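Local structure of naphthalene dioxygenase large subunit (Rhodococcus sp., 2B1X) at residues Phe48-His51 against Glu52-Pro56; Arg64-Glu68 against Asp69-Val73; Arg91-Gln94 against Val95-Glu99. The protein is the large subunit of a Rieske-type dioxygenase, built from a domain that carries an Fe2/S2 cluster and a second domain with a mononuclear iron site. One frame throughout, in Å; residues are numbered along the deposited sequence.

All three contacts are local and lie in the Rieske domain, in series along the chain. Contact 1 turns the chain at the end of strand 47-51. Contact 2 is the hairpin of strands 60-66 and 69-75, its centre about 13 Å from that of contact 1. The two meet where R64 NH2 makes a 2.7 Å salt bridge with E54 OE1. Contact 3 lies about 11 Å from contact 2 and about 20 Å from contact 1, centre to centre. Contacts 2 and 3 meet through a probable hydrogen bond, Q94 NE2 to Q70 OE1, 2.8 Å. Contact 3 holds R91, which lines the Fe2/S2 cluster pocket; the Q70 side chain is about 13 Å from the cluster. Contacts 2 and 3 both touch the second large subunit.

Contact 1 of 3, residues Phe48-His51 against Glu52-Pro56; sequences FLAH and ESEIP
H51 meets S53 and E54 where strand 47-51 runs into the 3-10 turn 52-54. Two hydrogen bonds join H51 and E54. H51 N donates to E54 OE2 at 2.9 Å, with an N-H...O angle of 163°. The carboxylate uses its anti lone pair, the one turned away from OE1. E54 N returns a bond to H51 O at 3.0 Å, reaching it from above the carbonyl plane. E54 thus binds the backbone of H51 twice, once by its side chain and once by its own N-H.

The imidazole ND1 has two partners, both on S53. S53 N donates to H51 ND1 at 3.1 Å, tilted 23° from the ring plane. S53 OG is 2.9 Å from H51 ND1, and either atom could donate in that hydrogen bond. The H51 ring reaches S53 because CG stands anti to the backbone N (chi1 -164°). S53 OG also bonds to V190 N.

Close packing adds to these bonds. The A50 methyl CB lies 3.5 Å from E54 OE2. E54 CG runs past H51 O at 3.4 Å, its chain extended back over the turn.

E54 OE1 forms a salt bridge with R64, so the carboxylate joins the turn to strand 60-66. E52 OE1 bonds to S150 OG. Just before H51, L49 and A50 together pair with I155 of strand 154-158, a classic beta bulge. H51 packs on L188 and V190 of strand 188-199 and on L341 of strand 333-343. The turn therefore packs on strand 154-158, next to 47-51 in its three-stranded sheet, and on strands 188-199 and 333-343 of the large eight-stranded sheet.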
loop_
_atom_site.group_PDB
_atom_site.type_symbol
_atom_site.label_atom_id
_atom_site.label_comp_id
_atom_site.label_asym_id
_atom_site.label_seq_id
_atom_site.Cartn_x
_atom_site.Cartn_y
_atom_site.Cartn_z
ATOM N N PHE A 48 -5.676 28.246 -3.231
ATOM C CA PHE A 48 -7.039 28.253 -3.727
ATOM C C PHE A 48 -7.839 27.096 -3.080
ATOM O O PHE A 48 -7.354 25.948 -2.989
ATOM C CB PHE A 48 -7.054 28.121 -5.259
ATOM C CG PHE A 48 -8.441 27.960 -5.831
ATOM C CD1 PHE A 48 -9.278 29.054 -5.993
ATOM C CD2 PHE A 48 -8.910 26.698 -6.179
ATOM C CE1 PHE A 48 -10.584 28.897 -6.501
ATOM C CE2 PHE A 48 -10.190 26.515 -6.660
ATOM C CZ PHE A 48 -11.040 27.622 -6.852
ATOM N N LEU A 49 -9.061 27.412 -2.649
ATOM C CA LEU A 49 -9.936 26.442 -1.983
ATOM C C LEU A 49 -11.191 26.094 -2.794
ATOM O O LEU A 49 -11.548 24.924 -2.947
ATOM C CB LEU A 49 -10.412 27.026 -0.661
ATOM C CG LEU A 49 -9.283 27.403 0.321
ATOM C CD1 LEU A 49 -9.815 28.133 1.529
ATOM C CD2 LEU A 49 -8.557 26.155 0.738
ATOM N N ALA A 50 -11.890 27.119 -3.258
ATOM C CA ALA A 50 -13.189 26.900 -3.882
ATOM C C ALA A 50 -13.580 28.088 -4.705
ATOM O O ALA A 50 -13.030 29.189 -4.519
ATOM C CB ALA A 50 -14.256 26.619 -2.798
ATOM N N HIS A 51 -14.524 27.879 -5.624
ATOM C CA HIS A 51 -15.158 29.008 -6.306
ATOM C C HIS A 51 -16.465 29.321 -5.589
ATOM O O HIS A 51 -17.163 28.405 -5.130
ATOM C CB HIS A 51 -15.404 28.697 -7.794
ATOM C CG HIS A 51 -15.698 29.908 -8.640
ATOM N ND1 HIS A 51 -16.976 30.406 -8.809
ATOM C CD2 HIS A 51 -14.885 30.699 -9.385
ATOM C CE1 HIS A 51 -16.936 31.460 -9.605
ATOM N NE2 HIS A 51 -15.681 31.655 -9.974
ATOM N N GLU A 52 -16.789 30.614 -5.475
ATOM C CA GLU A 52 -18.025 31.045 -4.834
ATOM C C GLU A 52 -19.289 30.438 -5.443
ATOM O O GLU A 52 -20.291 30.226 -4.742
ATOM C CB GLU A 52 -18.121 32.565 -4.869
ATOM C CG GLU A 52 -17.281 33.229 -3.797
ATOM C CD GLU A 52 -17.555 34.721 -3.687
ATOM O OE1 GLU A 52 -16.574 35.506 -3.730
ATOM O OE2 GLU A 52 -18.744 35.113 -3.573
ATOM N N SER A 53 -19.266 30.186 -6.754
ATOM C CA SER A 53 -20.416 29.553 -7.428
ATOM C C SER A 53 -20.659 28.086 -7.037
ATOM O O SER A 53 -21.685 27.523 -7.435
ATOM C CB SER A 53 -20.310 29.653 -8.958
ATOM O OG SER A 53 -19.266 28.812 -9.414
ATOM N N GLU A 54 -19.723 27.475 -6.302
ATOM C CA GLU A 54 -19.911 26.123 -5.735
ATOM C C GLU A 54 -20.784 26.121 -4.470
ATOM O O GLU A 54 -21.383 25.102 -4.099
ATOM C CB GLU A 54 -18.563 25.472 -5.397
ATOM C CG GLU A 54 -17.548 25.335 -6.540
ATOM C CD GLU A 54 -16.367 24.486 -6.114
ATOM O OE1 GLU A 54 -16.488 23.236 -6.161
ATOM O OE2 GLU A 54 -15.314 25.060 -5.715
ATOM N N ILE A 55 -20.824 27.264 -3.786
ATOM C CA ILE A 55 -21.579 27.409 -2.551
ATOM C C ILE A 55 -22.497 28.624 -2.658
ATOM O O ILE A 55 -22.364 29.600 -1.911
ATOM C CB ILE A 55 -20.616 27.485 -1.349
ATOM C CG1 ILE A 55 -19.524 28.542 -1.583
ATOM C CG2 ILE A 55 -19.955 26.101 -1.170
ATOM C CD1 ILE A 55 -18.702 28.929 -0.362
ATOM N N PRO A 56 -23.422 28.586 -3.610
ATOM C CA PRO A 56 -24.238 29.776 -3.921
ATOM C C PRO A 56 -25.331 30.081 -2.902
ATOM O O PRO A 56 -25.686 31.249 -2.761
ATOM C CB PRO A 56 -24.865 29.442 -5.280
ATOM C CG PRO A 56 -24.917 27.960 -5.352
ATOM C CD PRO A 56 -23.759 27.431 -4.470
#

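Contact 2 of 3, residues Arg64-Glu68 against Asp69-Val73; sequences RYISE and DQFIV
Y65 and Q70 lie side by side and point the same way, with ring and amide planes 62° apart. Q70 CG runs along the tyrosine at 3.8 Å from Y65 CE2. Further out, Q70 NE2 donates to Y65 OH at 3.0 Å, and the hydroxyl oxygen lies in the amide plane. A chi1 of -164° swings Q70 CG away from its own N, and the extended chain then carries the amide out to the hydroxyl. The Y65 hydroxyl also bonds to D127 of the small subunit. Q70 OE1 takes bonds from N86 and Q94.

These two residues form a non-hydrogen-bonded pair of an antiparallel beta hairpin. A type II' turn from I66 to D69 closes it. R64 and F71 form a hydrogen-bonded pair, as do I66 and D69.

R64, I66, D69 and F71 send their side chains to the opposite face. There I66 CG1 approaches F71 CE1 at 4.4 Å. D69 CB packs 3.4 Å from I66 O. Both D69 carboxylate oxygens are held by the second subunit, through the backbone N atoms of its F387 and A388.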
loop_
_atom_site.group_PDB
_atom_site.type_symbol
_atom_site.label_atom_id
_atom_site.label_comp_id
_atom_site.label_asym_id
_atom_site.label_seq_id
_atom_site.Cartn_x
_atom_site.Cartn_y
_atom_site.Cartn_z
ATOM N N ARG A 64 -12.428 21.280 1.592
ATOM C CA ARG A 64 -11.231 21.542 0.799
ATOM C C ARG A 64 -9.989 21.598 1.672
ATOM O O ARG A 64 -10.112 21.476 2.906
ATOM C CB ARG A 64 -11.433 22.797 -0.053
ATOM C CG ARG A 64 -12.618 22.660 -1.000
ATOM C CD ARG A 64 -12.341 21.725 -2.217
ATOM N NE ARG A 64 -13.556 21.344 -2.922
ATOM C CZ ARG A 64 -14.202 22.109 -3.814
ATOM N NH1 ARG A 64 -13.759 23.334 -4.136
ATOM N NH2 ARG A 64 -15.302 21.654 -4.386
ATOM N N TYR A 65 -8.803 21.770 1.074
ATOM C CA TYR A 65 -7.553 21.519 1.814
ATOM C C TYR A 65 -6.477 22.581 1.707
ATOM O O TYR A 65 -6.364 23.262 0.674
ATOM C CB TYR A 65 -6.901 20.210 1.317
ATOM C CG TYR A 65 -7.765 19.038 1.517
ATOM C CD1 TYR A 65 -8.808 18.752 0.656
ATOM C CD2 TYR A 65 -7.576 18.218 2.638
ATOM C CE1 TYR A 65 -9.652 17.636 0.881
ATOM C CE2 TYR A 65 -8.362 17.114 2.840
ATOM C CZ TYR A 65 -9.411 16.834 1.968
ATOM O OH TYR A 65 -10.215 15.743 2.245
ATOM N N ILE A 66 -5.673 22.685 2.753
ATOM C CA ILE A 66 -4.302 23.150 2.610
ATOM C C ILE A 66 -3.450 22.026 3.112
ATOM O O ILE A 66 -3.428 21.731 4.318
ATOM C CB ILE A 66 -4.030 24.500 3.340
ATOM C CG1 ILE A 66 -5.022 25.579 2.822
ATOM C CG2 ILE A 66 -2.594 24.922 3.118
ATOM C CD1 ILE A 66 -4.910 26.978 3.459
ATOM N N SER A 67 -2.774 21.365 2.169
ATOM C CA SER A 67 -2.067 20.124 2.435
ATOM C C SER A 67 -2.970 19.143 3.194
ATOM O O SER A 67 -4.062 18.900 2.752
ATOM C CB SER A 67 -0.709 20.375 3.114
ATOM O OG SER A 67 0.064 21.250 2.281
ATOM N N GLU A 68 -2.519 18.584 4.312
ATOM C CA GLU A 68 -3.312 17.624 5.057
ATOM C C GLU A 68 -4.429 18.323 5.856
ATOM O O GLU A 68 -5.304 17.647 6.432
ATOM C CB GLU A 68 -2.411 16.813 6.042
ATOM C CG GLU A 68 -1.403 15.842 5.408
ATOM C CD GLU A 68 -0.149 16.522 4.889
ATOM O OE1 GLU A 68 0.124 17.685 5.228
ATOM O OE2 GLU A 68 0.586 15.884 4.113
ATOM N N ASP A 69 -4.400 19.652 5.980
ATOM C CA ASP A 69 -5.464 20.304 6.759
ATOM C C ASP A 69 -6.753 20.409 5.968
ATOM O O ASP A 69 -6.760 20.864 4.812
ATOM C CB ASP A 69 -5.080 21.679 7.255
ATOM C CG ASP A 69 -4.179 21.609 8.457
ATOM O OD1 ASP A 69 -4.632 21.112 9.523
ATOM O OD2 ASP A 69 -2.996 22.008 8.397
ATOM N N GLN A 70 -7.843 20.035 6.637
ATOM C CA GLN A 70 -9.131 19.959 6.023
ATOM C C GLN A 70 -10.036 21.070 6.546
ATOM O O GLN A 70 -10.170 21.231 7.758
ATOM C CB GLN A 70 -9.722 18.577 6.303
ATOM C CG GLN A 70 -10.888 18.227 5.403
ATOM C CD GLN A 70 -11.525 16.907 5.807
ATOM O OE1 GLN A 70 -12.068 16.823 6.867
ATOM N NE2 GLN A 70 -11.463 15.895 4.948
ATOM N N PHE A 71 -10.655 21.819 5.618
ATOM C CA PHE A 71 -11.471 22.979 5.948
ATOM C C PHE A 71 -12.849 22.875 5.356
ATOM O O PHE A 71 -12.996 22.467 4.203
ATOM C CB PHE A 71 -10.803 24.284 5.469
ATOM C CG PHE A 71 -9.566 24.620 6.221
ATOM C CD1 PHE A 71 -8.321 24.122 5.803
ATOM C CD2 PHE A 71 -9.640 25.392 7.390
ATOM C CE1 PHE A 71 -7.149 24.411 6.537
ATOM C CE2 PHE A 71 -8.477 25.689 8.132
ATOM C CZ PHE A 71 -7.235 25.179 7.713
ATOM N N ILE A 72 -13.868 23.223 6.144
ATOM C CA ILE A 72 -15.204 23.453 5.582
ATOM C C ILE A 72 -15.250 24.875 5.012
ATOM O O ILE A 72 -14.959 25.855 5.721
ATOM C CB ILE A 72 -16.297 23.308 6.694
ATOM C CG1 ILE A 72 -16.327 21.887 7.252
ATOM C CG2 ILE A 72 -17.653 23.665 6.171
ATOM C CD1 ILE A 72 -16.985 21.845 8.647
ATOM N N VAL A 73 -15.614 24.989 3.736
ATOM C CA VAL A 73 -15.737 26.291 3.124
ATOM C C VAL A 73 -17.214 26.447 2.830
ATOM O O VAL A 73 -17.755 25.679 2.064
ATOM C CB VAL A 73 -14.851 26.406 1.835
ATOM C CG1 VAL A 73 -15.053 27.788 1.144
ATOM C CG2 VAL A 73 -13.392 26.191 2.201
HETATM O O HOH W 1 -1.767 21.996 6.307
#

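Contact 3 of 3, residues Arg91-Gln94 against Val95-Glu99; sequences RGMQ and VCRAE. With FES (Fe2/s2 (inorganic) cluster), chain H.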
loop_
_atom_site.group_PDB
_atom_site.type_symbol
_atom_site.label_atom_id
_atom_site.label_comp_id
_atom_site.label_asym_id
_atom_site.label_seq_id
_atom_site.Cartn_x
_atom_site.Cartn_y
_atom_site.Cartn_z
ATOM N N ARG A 91 -12.626 16.747 20.931
ATOM C CA ARG A 91 -11.615 15.708 20.682
ATOM C C ARG A 91 -11.177 15.619 19.216
ATOM O O ARG A 91 -10.632 14.592 18.803
ATOM C CB ARG A 91 -12.100 14.327 21.196
ATOM C CG ARG A 91 -10.973 13.350 21.641
ATOM C CD ARG A 91 -10.308 13.773 22.949
ATOM N NE ARG A 91 -11.178 13.381 24.048
ATOM C CZ ARG A 91 -11.784 14.218 24.881
ATOM N NH1 ARG A 91 -11.548 15.524 24.796
ATOM N NH2 ARG A 91 -12.594 13.728 25.841
ATOM N N GLY A 92 -11.475 16.644 18.407
ATOM C CA GLY A 92 -10.924 16.729 17.049
ATOM C C GLY A 92 -11.624 15.935 15.943
ATOM O O GLY A 92 -11.050 15.777 14.854
ATOM N N MET A 93 -12.828 15.402 16.211
ATOM C CA MET A 93 -13.524 14.661 15.145
ATOM C C MET A 93 -13.953 15.565 13.987
ATOM O O MET A 93 -14.229 16.740 14.209
ATOM C CB MET A 93 -14.743 13.868 15.657
ATOM C CG MET A 93 -14.996 12.702 14.626
ATOM S SD MET A 93 -16.342 11.689 14.956
ATOM C CE MET A 93 -16.757 11.255 13.270
ATOM N N GLN A 94 -13.972 15.037 12.758
ATOM C CA GLN A 94 -14.583 15.756 11.624
ATOM C C GLN A 94 -16.049 16.006 11.943
ATOM O O GLN A 94 -16.764 15.065 12.332
ATOM C CB GLN A 94 -14.518 14.956 10.346
ATOM C CG GLN A 94 -13.133 14.767 9.789
ATOM C CD GLN A 94 -13.150 13.740 8.697
ATOM O OE1 GLN A 94 -13.373 12.551 8.965
ATOM N NE2 GLN A 94 -12.948 14.187 7.464
ATOM N N VAL A 95 -16.487 17.263 11.827
ATOM C CA VAL A 95 -17.898 17.600 12.056
ATOM C C VAL A 95 -18.662 17.548 10.730
ATOM O O VAL A 95 -19.881 17.754 10.666
ATOM C CB VAL A 95 -18.063 18.969 12.760
ATOM C CG1 VAL A 95 -17.410 18.891 14.166
ATOM C CG2 VAL A 95 -17.462 20.123 11.935
ATOM N N CYS A 96 -17.931 17.292 9.658
ATOM C CA CYS A 96 -18.560 17.046 8.369
ATOM C C CYS A 96 -17.728 16.005 7.635
ATOM O O CYS A 96 -16.560 16.249 7.364
ATOM C CB CYS A 96 -18.639 18.364 7.596
ATOM S SG CYS A 96 -19.263 18.101 5.965
ATOM N N ARG A 97 -18.292 14.820 7.385
ATOM C CA ARG A 97 -17.570 13.765 6.668
ATOM C C ARG A 97 -18.012 13.596 5.193
ATOM O O ARG A 97 -17.494 12.690 4.492
ATOM C CB ARG A 97 -17.622 12.425 7.416
ATOM C CG ARG A 97 -16.635 12.240 8.560
ATOM C CD ARG A 97 -17.039 11.098 9.579
ATOM N NE ARG A 97 -18.455 11.206 9.973
ATOM C CZ ARG A 97 -19.377 10.229 9.968
ATOM N NH1 ARG A 97 -19.104 8.949 9.641
ATOM N NH2 ARG A 97 -20.628 10.563 10.261
ATOM N N ALA A 98 -18.896 14.489 4.713
ATOM C CA ALA A 98 -19.263 14.563 3.293
ATOM C C ALA A 98 -18.304 15.514 2.546
ATOM O O ALA A 98 -17.632 16.311 3.181
ATOM C CB ALA A 98 -20.704 15.034 3.141
ATOM N N GLU A 99 -18.250 15.440 1.221
ATOM C CA GLU A 99 -17.348 16.284 0.436
ATOM C C GLU A 99 -18.007 17.629 0.102
ATOM O O GLU A 99 -17.342 18.603 -0.201
ATOM C CB GLU A 99 -16.919 15.558 -0.851
ATOM C CG GLU A 99 -16.061 14.331 -0.562
ATOM C CD GLU A 99 -15.729 13.477 -1.789
ATOM O OE1 GLU A 99 -15.440 14.041 -2.860
ATOM O OE2 GLU A 99 -15.700 12.232 -1.653
HETATM FE FE1 FES H . -16.412 15.266 21.491
HETATM FE FE2 FES H . -16.759 16.370 18.991
HETATM S S1 FES H . -18.217 16.313 20.665
HETATM S S2 FES H . -15.039 15.149 19.743
HETATM O O HOH W 2 -18.871 13.732 10.854
#
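M93 and Q94 both meet R97, each from a different direction. The M93 methyl CE touches R97 CD at 3.7 Å and lies equally near NE. The M93 chain is stretched out along its length (chi2 -178°), which brings the methyl to R97. Q94 crosses R97 at about a right angle, and Q94 OE1 comes within 3.3 Å of R97 CG. The amide and guanidinium planes stand 71° apart. No direct hydrogen bond joins the two segments. A water does so instead: it donates to Q94 O at 2.9 Å and accepts from R97 NE at 2.7 Å, in the guanidinium plane.

The next shell holds the polar ends. Q94 NE2 bonds to Q70, Q94 OE1 to S378 of the second subunit, and R97 forms a salt bridge with E374 of that subunit. At the cluster end, R91 N lies 3.1 Å from the cluster sulfur S2. The R91 guanidinium makes salt bridges with D208 and E421 of the second subunit.

Residues 91-99 follow C88 and H90 in the first of the two cluster-binding loops of the Rieske domain. M93 packs on C108 and P109 of the other. V95 and C96 pack on I72 of strand 69-75 and F106 of strand 105-107, before the chain enters strand 100-102.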